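PDB 7CIW: agmatine N-acetyltransferase from Drosophila melanogaster, which transfers an acetyl group from acetyl-CoA to the primary amine of agmatine, as a GNAT-fold member of the arylalkylamine N-acetyltransferase subfamily. Local coordinates for residues A48-F52 and W100-L104; A74-K80 and C125-L131; K80-P85 and E111-C117; V175-Q181 and T211-H215. The protein carries 1 engineered substitution. All blocks are in the same frame, centred on the assembly; numbering follows the deposited sequence.

Contact 1 (A48-F52 and W100-L104); sequences ADKEF and WGSIL. With G0R (N-(4-carbamimidamidobutyl)ethanamide), chain C.
D49 lies against one face of the W100 indole while its carboxylate reaches past the ring to the guanidinium group of bound N-acetylagmatine. The CA of D49 sits almost over the centre of the six-membered ring, 3.7 Å from the centroid and 13° off the normal, a CH-pi contact. From there the aspartate side chain runs outward beyond the ring, its carboxylate plane 28° from that of the indole, and D49 CG passes 3.4 Å from W100 CE3. With CG anti to the backbone N, the carboxylate leaves the helix toward the ligand. OD1 takes the shorter bond, 2.5 Å from N11 of the ligand at an N-H...O angle of 160°, and OD2 accepts from N12 at 3.1 Å. Two oxygens facing two nitrogens suit an aspartate to a guanidinium and fix its rotation; Y31 OH also bonds OD1. A48 supplies a small methyl, its CB 3.4 Å from W100 CD1, so the backbone of helix 47-54 can come close to the indole. F52 extends the apolar wall: its CB meets W100 CZ2 at 3.8 Å, and the two rings meet obliquely. On the opposite face of the indole lies CD1 of L104, from its own helix, so the large flat ring is held between two helices. I103 adds a methyl, CD1, beside ligand N12. Here a carboxylate with aromatic and aliphatic neighbours receives the guanidinium, and together they form the guanidinium end of the agmatine site in this GNAT enzyme.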
# COMPACT_ATOMS: atom_id res chain seq x y z
N ALA A 48 13.66 7.75 -2.55
CA ALA A 48 12.72 8.27 -1.56
C ALA A 48 11.47 7.40 -1.47
O ALA A 48 10.88 7.26 -0.39
CB ALA A 48 12.35 9.71 -1.91
N ASP A 49 11.05 6.83 -2.60
CA ASP A 49 9.93 5.90 -2.64
C ASP A 49 10.21 4.68 -1.78
O ASP A 49 9.46 4.35 -0.85
CB ASP A 49 9.68 5.51 -4.10
CG ASP A 49 8.45 4.63 -4.32
OD1 ASP A 49 8.01 3.91 -3.40
OD2 ASP A 49 7.95 4.64 -5.47
N LYS A 50 11.33 4.00 -2.06
CA LYS A 50 11.74 2.85 -1.27
C LYS A 50 11.92 3.22 0.20
O LYS A 50 11.51 2.47 1.09
CB LYS A 50 13.05 2.29 -1.83
CG LYS A 50 12.95 1.89 -3.30
CD LYS A 50 14.24 1.26 -3.84
CE LYS A 50 15.33 2.29 -4.03
NZ LYS A 50 16.57 1.69 -4.64
N GLU A 51 12.54 4.37 0.47
CA GLU A 51 12.79 4.77 1.84
C GLU A 51 11.48 4.99 2.60
O GLU A 51 11.38 4.66 3.79
CB GLU A 51 13.64 6.04 1.86
CG GLU A 51 15.10 5.78 1.55
CD GLU A 51 15.94 7.04 1.58
OE1 GLU A 51 15.59 7.96 2.35
OE2 GLU A 51 16.95 7.10 0.84
N PHE A 52 10.47 5.55 1.94
CA PHE A 52 9.20 5.75 2.63
C PHE A 52 8.58 4.42 3.03
O PHE A 52 8.09 4.27 4.16
CB PHE A 52 8.21 6.52 1.77
CG PHE A 52 6.82 6.47 2.33
CD1 PHE A 52 6.55 7.05 3.56
CD2 PHE A 52 5.82 5.76 1.69
CE1 PHE A 52 5.29 6.98 4.12
CE2 PHE A 52 4.55 5.69 2.26
CZ PHE A 52 4.29 6.30 3.48
N TRP A 100 8.78 9.59 -7.95
CA TRP A 100 8.13 9.61 -6.65
C TRP A 100 7.19 10.80 -6.53
O TRP A 100 6.09 10.68 -5.97
CB TRP A 100 9.19 9.62 -5.55
CG TRP A 100 8.74 9.57 -4.12
CD1 TRP A 100 9.22 10.33 -3.09
CD2 TRP A 100 7.76 8.70 -3.54
NE1 TRP A 100 8.60 9.99 -1.91
CE2 TRP A 100 7.70 9.00 -2.16
CE3 TRP A 100 6.92 7.70 -4.04
CZ2 TRP A 100 6.83 8.34 -1.29
CZ3 TRP A 100 6.07 7.05 -3.18
CH2 TRP A 100 6.03 7.37 -1.82
N GLY A 101 7.59 11.96 -7.06
CA GLY A 101 6.72 13.12 -7.02
C GLY A 101 5.41 12.91 -7.75
O GLY A 101 4.35 13.34 -7.29
N SER A 102 5.45 12.24 -8.91
CA SER A 102 4.23 11.92 -9.65
C SER A 102 3.35 10.95 -8.87
O SER A 102 2.13 11.12 -8.79
CB SER A 102 4.58 11.34 -11.02
OG SER A 102 5.19 12.31 -11.85
N ILE A 103 3.97 9.92 -8.29
CA ILE A 103 3.21 8.95 -7.50
C ILE A 103 2.61 9.63 -6.27
O ILE A 103 1.43 9.46 -5.95
CB ILE A 103 4.12 7.77 -7.13
CG1 ILE A 103 4.56 7.02 -8.40
CG2 ILE A 103 3.45 6.84 -6.10
CD1 ILE A 103 5.50 5.84 -8.17
N LEU A 104 3.41 10.45 -5.58
CA LEU A 104 2.91 11.15 -4.40
C LEU A 104 1.80 12.13 -4.75
O LEU A 104 0.87 12.32 -3.96
CB LEU A 104 4.03 11.89 -3.70
CG LEU A 104 4.79 11.08 -2.65
CD1 LEU A 104 5.97 11.90 -2.15
CD2 LEU A 104 3.88 10.68 -1.50
C10 G0R C . 4.65 3.39 -4.08
N12 G0R C . 5.15 3.29 -5.45
C1 G0R C . -1.61 -1.53 -1.13
C2 G0R C . -0.83 -0.91 -2.28
C5 G0R C . -0.49 1.04 -3.85
C6 G0R C . 0.45 2.13 -3.34
C7 G0R C . 1.07 2.96 -4.46
C8 G0R C . 2.54 2.65 -4.80
N4 G0R C . -1.20 0.41 -2.76
N9 G0R C . 3.46 3.10 -3.79
N11 G0R C . 5.53 3.82 -3.02
O3 G0R C . 0.08 -1.49 -2.77

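Contact 2 (A74-K80 and C125-L131); sequences AVVAGPK and CLHVHAL. With G0R (N-(4-carbamimidamidobutyl)ethanamide), chain C; COA (coenzyme A), chain B.
Two central antiparallel strands of the GNAT sheet, 70-80 and 125-133, pair here, and a classic beta bulge interrupts their ladder. At the bulge H129 and A130 both face V76, whose carbonyl O accepts from H129 N (2.7 Å) and from A130 N (3.1 Å). Toward K80 and C125 the regular bonds resume, as in G78 N to H127 O at 2.9 Å. V75 CG2 packs 3.7 Å from V128 CG1 on the face covered by helix 142-156, and L126 CD1 rests on the G78 backbone, 3.6 Å from G78 C. A side chain on G78 would point to the other face, toward the H129 ring, and be crowded by P79. On that face K80 stretches alongside C125 and H127, its chain extended beyond CG, and carries NZ to the carboxylate of E111; H127 ND1 is bonded to S163 OG. An alanine in place of K80 would probably leave the E111 carboxylate without its charged mate and open a gap beside C125 and H127. On the other side of the bulge, L131 O accepts from N4P of coenzyme A at 2.7 Å, a nearly straight bond of 163°, while L131 N gives a weak one to O3 of the acetylated product. A bulged strand offering backbone groups to the pantetheine arm and the acetyl group is typical of the GNAT acetyl-CoA site.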
# COMPACT_ATOMS: atom_id res chain seq x y z
N ALA A 74 4.38 -9.78 0.97
CA ALA A 74 4.70 -8.75 1.95
C ALA A 74 3.59 -7.72 2.00
O ALA A 74 2.93 -7.44 0.99
CB ALA A 74 6.02 -8.05 1.62
N VAL A 75 3.41 -7.12 3.18
CA VAL A 75 2.51 -5.99 3.36
C VAL A 75 3.22 -4.93 4.18
O VAL A 75 3.94 -5.24 5.14
CB VAL A 75 1.17 -6.44 4.00
CG1 VAL A 75 1.38 -7.01 5.42
CG2 VAL A 75 0.12 -5.30 3.97
N VAL A 76 3.07 -3.67 3.78
CA VAL A 76 3.66 -2.54 4.47
C VAL A 76 2.52 -1.63 4.88
O VAL A 76 1.72 -1.23 4.03
CB VAL A 76 4.67 -1.80 3.58
CG1 VAL A 76 5.13 -0.50 4.25
CG2 VAL A 76 5.86 -2.69 3.25
N ALA A 77 2.43 -1.33 6.17
CA ALA A 77 1.36 -0.48 6.67
C ALA A 77 1.93 0.49 7.69
O ALA A 77 2.98 0.24 8.28
CB ALA A 77 0.23 -1.31 7.29
N GLY A 78 1.24 1.61 7.88
CA GLY A 78 1.63 2.56 8.90
C GLY A 78 0.50 3.47 9.31
O GLY A 78 -0.53 3.57 8.64
N PRO A 79 0.68 4.19 10.42
CA PRO A 79 -0.39 5.03 10.96
C PRO A 79 -0.55 6.34 10.22
O PRO A 79 0.39 6.88 9.62
CB PRO A 79 0.08 5.28 12.40
CG PRO A 79 1.58 5.37 12.23
CD PRO A 79 1.93 4.31 11.20
N LYS A 80 -1.77 6.88 10.30
CA LYS A 80 -2.01 8.25 9.86
C LYS A 80 -3.10 8.86 10.73
O LYS A 80 -3.91 8.16 11.34
CB LYS A 80 -2.38 8.32 8.37
CG LYS A 80 -3.72 7.73 8.01
CD LYS A 80 -3.91 7.76 6.48
CE LYS A 80 -5.32 7.32 6.10
NZ LYS A 80 -5.49 7.27 4.61
N CYS A 125 -5.93 6.05 11.69
CA CYS A 125 -6.21 4.94 10.80
C CYS A 125 -4.91 4.21 10.53
O CYS A 125 -3.84 4.82 10.50
CB CYS A 125 -6.86 5.45 9.50
SG CYS A 125 -7.38 4.19 8.30
N LEU A 126 -4.99 2.89 10.37
CA LEU A 126 -3.84 2.12 9.91
C LEU A 126 -3.95 1.98 8.39
O LEU A 126 -4.87 1.34 7.89
CB LEU A 126 -3.78 0.75 10.58
CG LEU A 126 -2.55 -0.10 10.32
CD1 LEU A 126 -1.27 0.67 10.61
CD2 LEU A 126 -2.60 -1.34 11.21
N HIS A 127 -3.01 2.58 7.67
CA HIS A 127 -3.06 2.60 6.22
C HIS A 127 -2.11 1.58 5.62
O HIS A 127 -0.93 1.54 5.98
CB HIS A 127 -2.71 4.00 5.71
CG HIS A 127 -2.92 4.17 4.24
ND1 HIS A 127 -4.16 4.40 3.69
CD2 HIS A 127 -2.05 4.11 3.21
CE1 HIS A 127 -4.04 4.50 2.38
NE2 HIS A 127 -2.77 4.31 2.06
N VAL A 128 -2.61 0.78 4.68
CA VAL A 128 -1.78 -0.21 3.99
C VAL A 128 -1.13 0.46 2.78
O VAL A 128 -1.81 0.83 1.82
CB VAL A 128 -2.59 -1.44 3.57
CG1 VAL A 128 -1.74 -2.40 2.75
CG2 VAL A 128 -3.15 -2.12 4.82
N HIS A 129 0.20 0.64 2.84
CA HIS A 129 0.96 1.32 1.80
C HIS A 129 1.42 0.41 0.68
O HIS A 129 1.66 0.89 -0.43
CB HIS A 129 2.19 2.01 2.42
CG HIS A 129 1.85 3.15 3.32
ND1 HIS A 129 1.31 4.33 2.86
CD2 HIS A 129 1.95 3.28 4.67
CE1 HIS A 129 1.10 5.14 3.88
NE2 HIS A 129 1.47 4.53 4.99
N ALA A 130 1.56 -0.89 0.92
CA ALA A 130 2.01 -1.79 -0.14
C ALA A 130 1.59 -3.21 0.18
O ALA A 130 1.59 -3.61 1.35
CB ALA A 130 3.53 -1.72 -0.30
N LEU A 131 1.18 -3.95 -0.85
CA LEU A 131 0.81 -5.36 -0.74
C LEU A 131 1.27 -6.06 -2.01
O LEU A 131 0.87 -5.64 -3.10
CB LEU A 131 -0.70 -5.51 -0.56
CG LEU A 131 -1.17 -6.95 -0.40
CD1 LEU A 131 -0.75 -7.49 0.95
CD2 LEU A 131 -2.68 -7.01 -0.58
C10 G0R C . 4.65 3.39 -4.08
N12 G0R C . 5.15 3.29 -5.45
C1 G0R C . -1.61 -1.53 -1.13
C2 G0R C . -0.83 -0.91 -2.28
C5 G0R C . -0.49 1.04 -3.85
C6 G0R C . 0.45 2.13 -3.34
C7 G0R C . 1.07 2.96 -4.46
C8 G0R C . 2.54 2.65 -4.80
N4 G0R C . -1.20 0.41 -2.76
N9 G0R C . 3.46 3.10 -3.79
N11 G0R C . 5.53 3.82 -3.02
O3 G0R C . 0.08 -1.49 -2.77
N1A COA B . -2.60 -10.78 -12.30
C2A COA B . -3.49 -11.68 -12.80
N3A COA B . -4.31 -12.39 -11.96
C4A COA B . -4.25 -12.21 -10.63
C5A COA B . -3.36 -11.32 -10.14
C6A COA B . -2.54 -10.61 -10.99
N6A COA B . -1.45 -9.56 -10.93
N7A COA B . -3.46 -11.29 -8.78
C8A COA B . -4.41 -12.17 -8.42
N9A COA B . -4.89 -12.71 -9.55
C1B COA B . -5.81 -13.66 -9.81
C2B COA B . -5.32 -14.95 -9.11
O2B COA B . -4.32 -15.69 -9.92
C3B COA B . -6.43 -15.65 -8.82
O3B COA B . -7.07 -16.29 -9.96
P3B COA B . -6.78 -17.86 -10.42
O7A COA B . -6.44 -18.71 -9.21
O8A COA B . -7.98 -18.40 -11.20
O9A COA B . -5.57 -17.78 -11.35
C4B COA B . -7.51 -14.49 -8.42
O4B COA B . -7.14 -13.38 -9.04
C5B COA B . -7.61 -14.30 -6.92
O5B COA B . -6.29 -14.31 -6.40
P1A COA B . -5.95 -13.63 -4.90
O1A COA B . -7.07 -12.73 -4.38
O2A COA B . -5.58 -14.74 -3.93
O3A COA B . -4.66 -12.67 -5.20
P2A COA B . -3.25 -12.61 -4.36
O4A COA B . -2.47 -13.88 -4.57
O5A COA B . -3.53 -12.31 -2.91
O6A COA B . -2.50 -11.37 -5.13
CBP COA B . -2.01 -9.11 -5.27
CCP COA B . -3.11 -10.12 -5.13
CDP COA B . -1.20 -9.11 -3.93
CEP COA B . -2.60 -7.71 -5.53
CAP COA B . -1.15 -9.51 -6.47
OAP COA B . -1.91 -9.34 -7.64
C9P COA B . 0.13 -8.67 -6.63
O9P COA B . 1.10 -8.84 -5.96
N8P COA B . 0.16 -7.66 -7.67
C7P COA B . 1.37 -6.86 -7.94
C6P COA B . 1.61 -5.66 -6.92
C5P COA B . 0.31 -4.92 -6.81
O5P COA B . -0.27 -4.48 -7.77
N4P COA B . -0.22 -4.76 -5.42
C3P COA B . -1.49 -4.12 -5.10
C2P COA B . -1.50 -2.62 -5.39
S1P COA B . -3.09 -2.14 -4.65
O HOH W 1 1.29 6.39 7.07

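Contact 3 (K80-P85 and E111-C117); sequences KDSHEP and ETATDVC
K80 NZ and the E111 carboxylate meet from opposite directions in a salt bridge, NZ lying 2.8 Å from OE1, which accepts through its syn lone pair. With chi1 of E111 at 173°, its CG stands anti to the backbone N and lies 3.7 Å from P85 CA; the bend at chi2 then swings the carboxylate to K80. E84 brings methylene rather than charge, its CG 3.6 Å from E111 CD, and the two carboxylates stand nearly perpendicular. V116 CG2 touches K80 CE, an aliphatic partner for the lysine's aliphatic part. P85, whose ring costs no hydrogen bond in a first helical turn, fits its CG beside D115 OD1 at 3.6 Å. C117 SG rests against the backbone of D81 and S82. The contact joins the turn after strand 70-80 to the end of helix 99-114, on one side of the GNAT sheet. Waters form the next shell: one accepts from K80 NZ and V116 N and donates to E111 OE2 and T114 OG1, and another joins E111 OE2 to D81 O at 2.7 and 2.9 Å respectively. A glutamine in place of E111 would probably leave the buried lysine without its countercharge and disturb the waters bound to OE2. A type I turn from D81 to E84 leads into helix 84-95, and D81 OD1 caps H83 N. D115 OD1 forms a salt bridge with R118.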
# COMPACT_ATOMS: atom_id res chain seq x y z
N LYS A 80 -1.77 6.88 10.30
CA LYS A 80 -2.01 8.25 9.86
C LYS A 80 -3.10 8.86 10.73
O LYS A 80 -3.91 8.16 11.34
CB LYS A 80 -2.38 8.32 8.37
CG LYS A 80 -3.72 7.73 8.01
CD LYS A 80 -3.91 7.76 6.48
CE LYS A 80 -5.32 7.32 6.10
NZ LYS A 80 -5.49 7.27 4.61
N ASP A 81 -3.09 10.19 10.79
CA ASP A 81 -4.10 10.93 11.55
C ASP A 81 -4.74 11.99 10.67
O ASP A 81 -4.55 12.00 9.45
CB ASP A 81 -3.47 11.54 12.82
CG ASP A 81 -2.40 12.60 12.51
OD1 ASP A 81 -2.23 12.96 11.32
OD2 ASP A 81 -1.74 13.07 13.46
N SER A 82 -5.50 12.90 11.29
CA SER A 82 -6.25 13.89 10.51
C SER A 82 -5.35 14.93 9.85
O SER A 82 -5.84 15.71 9.03
CB SER A 82 -7.26 14.59 11.41
OG SER A 82 -6.61 15.34 12.41
N HIS A 83 -4.06 14.97 10.19
CA HIS A 83 -3.10 15.84 9.53
C HIS A 83 -2.54 15.24 8.25
O HIS A 83 -1.87 15.94 7.50
CB HIS A 83 -1.96 16.18 10.51
CG HIS A 83 -1.06 17.28 10.04
ND1 HIS A 83 0.25 17.06 9.67
CD2 HIS A 83 -1.28 18.61 9.88
CE1 HIS A 83 0.79 18.20 9.30
NE2 HIS A 83 -0.11 19.16 9.42
N GLU A 84 -2.81 13.96 7.97
CA GLU A 84 -2.20 13.33 6.80
C GLU A 84 -2.52 14.02 5.48
O GLU A 84 -1.63 14.06 4.61
CB GLU A 84 -2.59 11.85 6.75
CG GLU A 84 -1.80 11.03 5.73
CD GLU A 84 -0.31 10.91 6.05
OE1 GLU A 84 0.15 11.43 7.09
OE2 GLU A 84 0.40 10.27 5.24
N PRO A 85 -3.71 14.59 5.24
CA PRO A 85 -3.90 15.30 3.96
C PRO A 85 -2.90 16.44 3.78
O PRO A 85 -2.34 16.62 2.69
CB PRO A 85 -5.35 15.79 4.04
CG PRO A 85 -6.01 14.76 4.91
CD PRO A 85 -4.99 14.44 5.97
N GLU A 111 -5.65 11.03 -0.70
CA GLU A 111 -5.73 11.25 0.74
C GLU A 111 -6.60 12.46 1.07
O GLU A 111 -7.40 12.43 2.01
CB GLU A 111 -4.33 11.42 1.33
CG GLU A 111 -4.30 11.83 2.80
CD GLU A 111 -4.71 10.69 3.72
OE1 GLU A 111 -4.37 9.54 3.40
OE2 GLU A 111 -5.39 10.95 4.74
N THR A 112 -6.48 13.53 0.27
CA THR A 112 -7.33 14.70 0.48
C THR A 112 -8.79 14.36 0.25
O THR A 112 -9.67 14.82 0.99
CB THR A 112 -6.90 15.82 -0.45
OG1 THR A 112 -5.61 16.30 -0.05
CG2 THR A 112 -7.90 16.97 -0.42
N ALA A 113 -9.08 13.54 -0.77
CA ALA A 113 -10.46 13.21 -1.08
C ALA A 113 -11.06 12.25 -0.06
O ALA A 113 -12.26 12.33 0.23
CB ALA A 113 -10.54 12.59 -2.48
N THR A 114 -10.25 11.35 0.51
CA THR A 114 -10.82 10.36 1.44
C THR A 114 -10.89 10.91 2.86
O THR A 114 -11.93 10.76 3.52
CB THR A 114 -10.01 9.07 1.40
OG1 THR A 114 -8.62 9.34 1.63
CG2 THR A 114 -10.16 8.39 0.05
N ASP A 115 -9.80 11.51 3.34
CA ASP A 115 -9.78 12.24 4.62
C ASP A 115 -10.49 11.44 5.72
O ASP A 115 -11.42 11.91 6.37
CB ASP A 115 -10.41 13.62 4.44
CG ASP A 115 -10.01 14.61 5.54
OD1 ASP A 115 -9.24 14.25 6.45
OD2 ASP A 115 -10.49 15.76 5.50
N VAL A 116 -10.03 10.20 5.92
CA VAL A 116 -10.88 9.22 6.59
C VAL A 116 -11.07 9.53 8.07
O VAL A 116 -12.05 9.09 8.68
CB VAL A 116 -10.35 7.79 6.42
CG1 VAL A 116 -10.43 7.35 4.96
CG2 VAL A 116 -8.92 7.65 7.02
N CYS A 117 -10.12 10.23 8.69
CA CYS A 117 -10.27 10.54 10.11
C CYS A 117 -11.43 11.49 10.34
O CYS A 117 -12.22 11.31 11.27
CB CYS A 117 -8.95 11.12 10.64
SG CYS A 117 -7.69 9.79 10.79
O HOH W 2 -7.66 9.39 4.36
O HOH W 3 -7.53 6.74 3.00
O HOH W 4 -6.02 10.65 7.35
O HOH W 5 -3.08 15.09 0.69

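Contact 4 (V175-Q181 and T211-H215); sequences VQRLGYQ and TFVLH. With COA (coenzyme A), chain B.
V175 of helix 169-177 presses its CG2 methyl on one face of the F212 ring of strand 208-215, 3.8 Å from the ring centroid and 19° off the normal. Just beyond this bump the helix ends in a Schellman motif, and the chain turns into the edge strand 181-187 of the GNAT sheet. G179 takes the positive-phi position of that motif, a conformation in which a side chain would collide with the preceding carbonyl. Q176 contributes its CG methylene, 3.8 Å from F212 CE2. The next bump comes from the strand: L214 CB lies squarely over the Y180 ring, 3.5 Å from its centroid. V175 CB covers the opposite face, so the tyrosine fills the groove between helix end and strand. F212 and Y180 also meet through their CB atoms. A flat ring suits both places, offering a broad surface to narrow methyl and methylene groups. M147 of helix 142-156 touches both V175 and Y180. The backbones join where Q181 pairs with V213 in an antiparallel hydrogen-bonded pair, Q181 N to V213 O at 2.9 Å. R177 takes no part in this packing and reaches coenzyme A instead, with O1A at the edge of its guanidinium, bonded to NH2 and NH1. At the far end the Q181 amide lies nearly coplanar with the H215 ring, and one water takes 2.7 Å bonds with both Q181 OE1 and H215 NE2.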
# COMPACT_ATOMS: atom_id res chain seq x y z
N VAL A 175 -9.95 -7.11 -1.31
CA VAL A 175 -10.46 -6.50 -0.09
C VAL A 175 -11.98 -6.51 -0.08
O VAL A 175 -12.59 -6.52 0.98
CB VAL A 175 -9.89 -5.09 0.13
CG1 VAL A 175 -8.38 -5.17 0.29
CG2 VAL A 175 -10.24 -4.17 -1.02
N GLN A 176 -12.61 -6.52 -1.26
CA GLN A 176 -14.05 -6.77 -1.31
C GLN A 176 -14.39 -8.11 -0.66
O GLN A 176 -15.35 -8.22 0.11
CB GLN A 176 -14.52 -6.77 -2.76
CG GLN A 176 -14.64 -5.42 -3.38
CD GLN A 176 -15.19 -5.52 -4.78
OE1 GLN A 176 -14.81 -6.42 -5.54
NE2 GLN A 176 -16.10 -4.62 -5.12
N ARG A 177 -13.63 -9.15 -1.01
CA ARG A 177 -13.84 -10.46 -0.42
C ARG A 177 -13.63 -10.43 1.09
O ARG A 177 -14.28 -11.18 1.83
CB ARG A 177 -12.89 -11.46 -1.10
CG ARG A 177 -12.43 -12.64 -0.28
CD ARG A 177 -11.82 -13.67 -1.21
NE ARG A 177 -10.35 -13.71 -1.15
CZ ARG A 177 -9.54 -13.46 -2.18
NH1 ARG A 177 -10.04 -13.15 -3.37
NH2 ARG A 177 -8.23 -13.54 -2.01
N LEU A 178 -12.74 -9.55 1.58
CA LEU A 178 -12.53 -9.39 3.01
C LEU A 178 -13.61 -8.56 3.69
O LEU A 178 -13.61 -8.45 4.92
CB LEU A 178 -11.16 -8.75 3.24
CG LEU A 178 -9.99 -9.65 2.86
CD1 LEU A 178 -8.66 -8.93 3.06
CD2 LEU A 178 -10.02 -10.96 3.66
N GLY A 179 -14.53 -7.97 2.93
CA GLY A 179 -15.58 -7.16 3.52
C GLY A 179 -15.25 -5.69 3.69
O GLY A 179 -15.94 -5.01 4.46
N TYR A 180 -14.22 -5.19 3.03
CA TYR A 180 -13.97 -3.76 3.05
C TYR A 180 -15.04 -3.04 2.23
O TYR A 180 -15.70 -3.63 1.37
CB TYR A 180 -12.60 -3.43 2.46
CG TYR A 180 -11.38 -3.71 3.31
CD1 TYR A 180 -11.14 -4.97 3.83
CD2 TYR A 180 -10.44 -2.71 3.54
CE1 TYR A 180 -10.00 -5.22 4.59
CE2 TYR A 180 -9.30 -2.96 4.28
CZ TYR A 180 -9.09 -4.21 4.80
OH TYR A 180 -7.96 -4.44 5.55
N GLN A 181 -15.20 -1.74 2.49
CA GLN A 181 -16.15 -0.92 1.76
C GLN A 181 -15.44 0.14 0.93
O GLN A 181 -14.50 0.79 1.41
CB GLN A 181 -17.15 -0.23 2.71
CG GLN A 181 -18.08 -1.19 3.43
CD GLN A 181 -17.72 -1.34 4.89
OE1 GLN A 181 -17.74 -0.37 5.64
NE2 GLN A 181 -17.39 -2.56 5.30
N THR A 211 -10.22 3.41 -3.19
CA THR A 211 -9.85 3.39 -1.78
C THR A 211 -10.92 2.67 -0.97
O THR A 211 -12.11 2.99 -1.08
CB THR A 211 -9.65 4.81 -1.26
OG1 THR A 211 -8.59 5.42 -2.00
CG2 THR A 211 -9.26 4.79 0.22
N PHE A 212 -10.49 1.70 -0.17
CA PHE A 212 -11.37 0.90 0.67
C PHE A 212 -10.99 1.07 2.13
O PHE A 212 -9.82 1.31 2.46
CB PHE A 212 -11.28 -0.59 0.31
CG PHE A 212 -11.88 -0.95 -1.02
CD1 PHE A 212 -11.17 -0.78 -2.20
CD2 PHE A 212 -13.14 -1.53 -1.07
CE1 PHE A 212 -11.73 -1.15 -3.42
CE2 PHE A 212 -13.70 -1.90 -2.28
CZ PHE A 212 -12.99 -1.71 -3.45
N VAL A 213 -11.98 0.92 3.01
CA VAL A 213 -11.74 0.91 4.45
C VAL A 213 -12.40 -0.30 5.09
O VAL A 213 -13.37 -0.87 4.57
CB VAL A 213 -12.24 2.20 5.15
CG1 VAL A 213 -11.60 3.42 4.52
CG2 VAL A 213 -13.75 2.29 5.07
N LEU A 214 -11.86 -0.68 6.24
CA LEU A 214 -12.44 -1.72 7.09
C LEU A 214 -12.59 -1.16 8.49
O LEU A 214 -11.62 -0.64 9.05
CB LEU A 214 -11.55 -2.96 7.11
CG LEU A 214 -12.08 -4.10 8.00
CD1 LEU A 214 -13.27 -4.79 7.32
CD2 LEU A 214 -10.97 -5.09 8.33
N HIS A 215 -13.79 -1.25 9.05
CA HIS A 215 -14.01 -0.76 10.41
C HIS A 215 -13.61 -1.85 11.41
O HIS A 215 -14.07 -2.99 11.30
CB HIS A 215 -15.47 -0.36 10.60
CG HIS A 215 -15.88 0.76 9.70
ND1 HIS A 215 -15.83 2.08 10.08
CD2 HIS A 215 -16.32 0.76 8.42
CE1 HIS A 215 -16.22 2.85 9.08
NE2 HIS A 215 -16.53 2.07 8.05
N1A COA B . -2.60 -10.78 -12.30
C2A COA B . -3.49 -11.68 -12.80
N3A COA B . -4.31 -12.39 -11.96
C4A COA B . -4.25 -12.21 -10.63
C5A COA B . -3.36 -11.32 -10.14
C6A COA B . -2.54 -10.61 -10.99
N6A COA B . -1.45 -9.56 -10.93
N7A COA B . -3.46 -11.29 -8.78
C8A COA B . -4.41 -12.17 -8.42
N9A COA B . -4.89 -12.71 -9.55
C1B COA B . -5.81 -13.66 -9.81
C2B COA B . -5.32 -14.95 -9.11
O2B COA B . -4.32 -15.69 -9.92
C3B COA B . -6.43 -15.65 -8.82
O3B COA B . -7.07 -16.29 -9.96
P3B COA B . -6.78 -17.86 -10.42
O7A COA B . -6.44 -18.71 -9.21
O8A COA B . -7.98 -18.40 -11.20
O9A COA B . -5.57 -17.78 -11.35
C4B COA B . -7.51 -14.49 -8.42
O4B COA B . -7.14 -13.38 -9.04
C5B COA B . -7.61 -14.30 -6.92
O5B COA B . -6.29 -14.31 -6.40
P1A COA B . -5.95 -13.63 -4.90
O1A COA B . -7.07 -12.73 -4.38
O2A COA B . -5.58 -14.74 -3.93
O3A COA B . -4.66 -12.67 -5.20
P2A COA B . -3.25 -12.61 -4.36
O4A COA B . -2.47 -13.88 -4.57
O5A COA B . -3.53 -12.31 -2.91
O6A COA B . -2.50 -11.37 -5.13
CBP COA B . -2.01 -9.11 -5.27
CCP COA B . -3.11 -10.12 -5.13
CDP COA B . -1.20 -9.11 -3.93
CEP COA B . -2.60 -7.71 -5.53
CAP COA B . -1.15 -9.51 -6.47
OAP COA B . -1.91 -9.34 -7.64
C9P COA B . 0.13 -8.67 -6.63
O9P COA B . 1.10 -8.84 -5.96
N8P COA B . 0.16 -7.66 -7.67
C7P COA B . 1.37 -6.86 -7.94
C6P COA B . 1.61 -5.66 -6.92
C5P COA B . 0.31 -4.92 -6.81
O5P COA B . -0.27 -4.48 -7.77
N4P COA B . -0.22 -4.76 -5.42
C3P COA B . -1.49 -4.12 -5.10
C2P COA B . -1.50 -2.62 -5.39
S1P COA B . -3.09 -2.14 -4.65
O HOH W 6 -17.57 2.36 5.60
O HOH W 7 -16.04 -2.49 7.75

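Overall arrangement
Contacts 1, 2 and 3 interlock along the chain: the segments of contacts 1 and 2 alternate, contact 3 falls between the two strands of contact 2, and contact 4 follows later. Contact 2 lies near the centre of the chain, its centre about 15 Å from that of contact 1 and about 14 Å from those of contacts 3 and 4. Contacts 1 and 3 share helix 99-114, and contacts 2 and 3 share K80. Contacts 2 and 4 reach the same sheet and both touch coenzyme A, while contacts 1 and 2 both touch the acetylated product. Contacts 1 and 4 are about 25 Å apart between centres: contact 1 holds the guanidinium end of the product, and contact 4 reaches a phosphate of coenzyme A.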